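Local coordinates for beta-N-acetylhexosaminidase (Bacteroides fragilis, PDB 4PYS), which probably hydrolyses terminal, non-reducing N-acetylhexosamine residues from beta-linked glycans, as a family 20 glycoside hydrolase, at residues A[383-389]-A[415-420]. Numbering follows the deposited sequence.
Sequences CGTNYYT and RNPSYR. With FMT (formic acid), chain J; FMT (formic acid), chain H.
Y388 meets N416 first through its backbone: its N donates to N416 OD1 at 3.2 Å, nearly straight at 165°. From CB outward, the Y388 side chain runs beside 415–420. Y388 CB lies 4.2 Å from N416 OD1. Chi1 (-67°, CG anti to the carbonyl carbon) carries the ring alongside, and chi2 (-67°) turns one edge to R415 O and N416 CA; Y388 CE2 lies 3.3 Å from R415 O. P417 CD is an oblique neighbour of Y388 CD2. Y388 CE1 lies over a face of the Y387 ring, toward the rim, and Y388 CE1 and CZ are each 3.8 Å from O1 of a bound formic acid, probably from the crystallisation liquor. Y388 OH donates to this O1 and accepts from a water that accepts from R415 NE, a solvent bridge; R415 NH2 is salt-bridged to D411. Y387 CB sits over the Y388 ring centre, 3.6 Å above its plane, and the intervening peptide bond is cis.

N416 OD1 takes a second bond, from S418 N, closing an Asx turn within type I turn 416–419. The two donors come from opposite amide faces, and Q460 holds N416 ND2, fixing both ends. Deeper in, buried S418 OG donates to buried T385 OG1 at 2.6 Å, which in turn donates to backbone Y387 O: two hydroxyls ending on a carbonyl.

Within the probable TIM-barrel catalytic domain, C383 ends parallel strand 381–383, backbone-bonded to G430 and S432 of strand 428–435. The loop following helix 409–415 packs against short helix 386–389, with W363 of helix 363–366 touching T385 and P417, and L457 of helix 453–462 touching T389 and N416.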
loop_
_atom_site.group_PDB
_atom_site.type_symbol
_atom_site.label_atom_id
_atom_site.label_comp_id
_atom_site.label_asym_id
_atom_site.label_seq_id
_atom_site.Cartn_x
_atom_site.Cartn_y
_atom_site.Cartn_z
ATOM N N CYS A 383 -4.159 7.528 -7.732
ATOM C CA CYS A 383 -4.389 8.820 -7.089
ATOM C C CYS A 383 -3.895 8.788 -5.657
ATOM O O CYS A 383 -4.532 8.187 -4.790
ATOM C CB CYS A 383 -5.885 9.189 -7.118
ATOM S SG CYS A 383 -6.590 9.262 -8.769
ATOM N N GLY A 384 -2.757 9.440 -5.405
ATOM C CA GLY A 384 -2.158 9.426 -4.079
ATOM C C GLY A 384 -1.680 10.800 -3.655
ATOM O O GLY A 384 -0.533 10.970 -3.242
ATOM N N THR A 385 -2.573 11.780 -3.736
ATOM C CA THR A 385 -2.182 13.172 -3.519
ATOM C C THR A 385 -1.880 13.473 -2.059
ATOM O O THR A 385 -2.550 12.955 -1.150
ATOM C CB THR A 385 -3.252 14.141 -4.059
ATOM O OG1 THR A 385 -4.532 13.785 -3.529
ATOM C CG2 THR A 385 -3.318 14.048 -5.567
ATOM N N ASN A 386 -0.864 14.306 -1.834
ATOM C CA ASN A 386 -0.463 14.645 -0.478
ATOM C C ASN A 386 -1.609 15.217 0.346
ATOM O O ASN A 386 -1.870 14.740 1.455
ATOM C CB ASN A 386 0.807 15.529 -0.436
ATOM C CG ASN A 386 0.822 16.645 -1.483
ATOM O OD1 ASN A 386 -0.204 17.044 -2.038
ATOM N ND2 ASN A 386 2.021 17.175 -1.736
ATOM N N TYR A 387 -2.300 16.217 -0.195
ATOM C CA TYR A 387 -3.659 16.515 0.271
ATOM C C TYR A 387 -4.570 15.502 -0.429
ATOM O O TYR A 387 -4.677 15.559 -1.656
ATOM C CB TYR A 387 -4.099 17.899 -0.222
ATOM C CG TYR A 387 -3.462 19.099 0.446
ATOM C CD1 TYR A 387 -2.489 18.958 1.430
ATOM C CD2 TYR A 387 -3.861 20.383 0.095
ATOM C CE1 TYR A 387 -1.916 20.081 2.038
ATOM C CE2 TYR A 387 -3.303 21.497 0.689
ATOM C CZ TYR A 387 -2.334 21.343 1.656
ATOM O OH TYR A 387 -1.790 22.469 2.237
ATOM N N TYR A 388 -5.221 14.576 0.285
ATOM C CA TYR A 388 -5.093 14.359 1.726
ATOM C C TYR A 388 -4.911 12.872 2.000
ATOM O O TYR A 388 -5.661 12.260 2.784
ATOM C CB TYR A 388 -6.365 14.836 2.435
ATOM C CG TYR A 388 -6.554 16.332 2.354
ATOM C CD1 TYR A 388 -5.674 17.194 3.001
ATOM C CD2 TYR A 388 -7.623 16.891 1.655
ATOM C CE1 TYR A 388 -5.833 18.563 2.937
ATOM C CE2 TYR A 388 -7.790 18.267 1.594
ATOM C CZ TYR A 388 -6.895 19.098 2.242
ATOM O OH TYR A 388 -7.046 20.473 2.188
ATOM N N THR A 389 -3.913 12.279 1.347
ATOM C CA THR A 389 -3.614 10.874 1.563
ATOM C C THR A 389 -2.283 10.660 2.265
ATOM O O THR A 389 -1.936 9.516 2.570
ATOM C CB THR A 389 -3.606 10.050 0.242
ATOM O OG1 THR A 389 -2.391 10.294 -0.496
ATOM C CG2 THR A 389 -4.828 10.384 -0.623
ATOM N N ARG A 415 -12.862 16.646 1.291
ATOM C CA ARG A 415 -12.170 17.495 0.313
ATOM C C ARG A 415 -10.938 16.835 -0.328
ATOM O O ARG A 415 -10.015 17.524 -0.752
ATOM C CB ARG A 415 -11.787 18.845 0.957
ATOM C CG ARG A 415 -12.986 19.795 1.166
ATOM C CD ARG A 415 -12.613 21.080 1.938
ATOM N NE ARG A 415 -12.189 20.799 3.309
ATOM C CZ ARG A 415 -13.020 20.670 4.342
ATOM N NH1 ARG A 415 -14.333 20.788 4.175
ATOM N NH2 ARG A 415 -12.542 20.416 5.549
ATOM N N ASN A 416 -10.950 15.511 -0.430
ATOM C CA ASN A 416 -9.783 14.769 -0.940
ATOM C C ASN A 416 -9.742 14.764 -2.462
ATOM O O ASN A 416 -10.609 14.171 -3.097
ATOM C CB ASN A 416 -9.857 13.329 -0.430
ATOM C CG ASN A 416 -8.597 12.533 -0.705
ATOM O OD1 ASN A 416 -7.586 13.072 -1.159
ATOM N ND2 ASN A 416 -8.652 11.236 -0.420
ATOM N N PRO A 417 -8.721 15.405 -3.056
ATOM C CA PRO A 417 -8.599 15.411 -4.519
ATOM C C PRO A 417 -8.474 14.006 -5.106
ATOM O O PRO A 417 -8.812 13.810 -6.279
ATOM C CB PRO A 417 -7.291 16.178 -4.750
ATOM C CG PRO A 417 -7.143 17.055 -3.549
ATOM C CD PRO A 417 -7.667 16.213 -2.411
ATOM N N SER A 418 -7.996 13.054 -4.306
ATOM C CA SER A 418 -7.801 11.689 -4.789
ATOM C C SER A 418 -9.086 10.859 -4.798
ATOM O O SER A 418 -9.122 9.776 -5.377
ATOM C CB SER A 418 -6.707 10.983 -3.990
ATOM O OG SER A 418 -5.434 11.478 -4.368
ATOM N N TYR A 419 -10.140 11.373 -4.177
ATOM C CA TYR A 419 -11.433 10.689 -4.185
ATOM C C TYR A 419 -12.291 11.227 -5.319
ATOM O O TYR A 419 -12.739 12.383 -5.288
ATOM C CB TYR A 419 -12.139 10.858 -2.828
ATOM C CG TYR A 419 -13.487 10.180 -2.783
ATOM C CD1 TYR A 419 -13.650 8.881 -3.258
ATOM C CD2 TYR A 419 -14.607 10.841 -2.283
ATOM C CE1 TYR A 419 -14.908 8.249 -3.227
ATOM C CE2 TYR A 419 -15.855 10.218 -2.248
ATOM C CZ TYR A 419 -15.992 8.918 -2.715
ATOM O OH TYR A 419 -17.232 8.297 -2.677
ATOM N N ARG A 420 -12.496 10.397 -6.344
ATOM C CA ARG A 420 -13.191 10.825 -7.552
ATOM C C ARG A 420 -14.304 9.824 -7.877
ATOM O O ARG A 420 -14.166 8.997 -8.782
ATOM C CB ARG A 420 -12.187 10.956 -8.712
ATOM C CG ARG A 420 -11.065 11.963 -8.414
ATOM C CD ARG A 420 -9.870 11.868 -9.385
ATOM N NE ARG A 420 -10.240 12.040 -10.790
ATOM C CZ ARG A 420 -10.177 13.192 -11.457
ATOM N NH1 ARG A 420 -9.767 14.300 -10.855
ATOM N NH2 ARG A 420 -10.534 13.243 -12.738
HETATM C C FMT J . -5.606 22.092 4.295
HETATM O O1 FMT J . -5.253 22.351 3.148
HETATM O O2 FMT J . -4.909 22.297 5.291
HETATM C C FMT H . 4.703 16.315 0.629
HETATM O O1 FMT H . 4.140 17.134 -0.093
HETATM O O2 FMT H . 5.278 16.614 1.681
HETATM O O HOH W 1 -9.498 21.480 3.191
#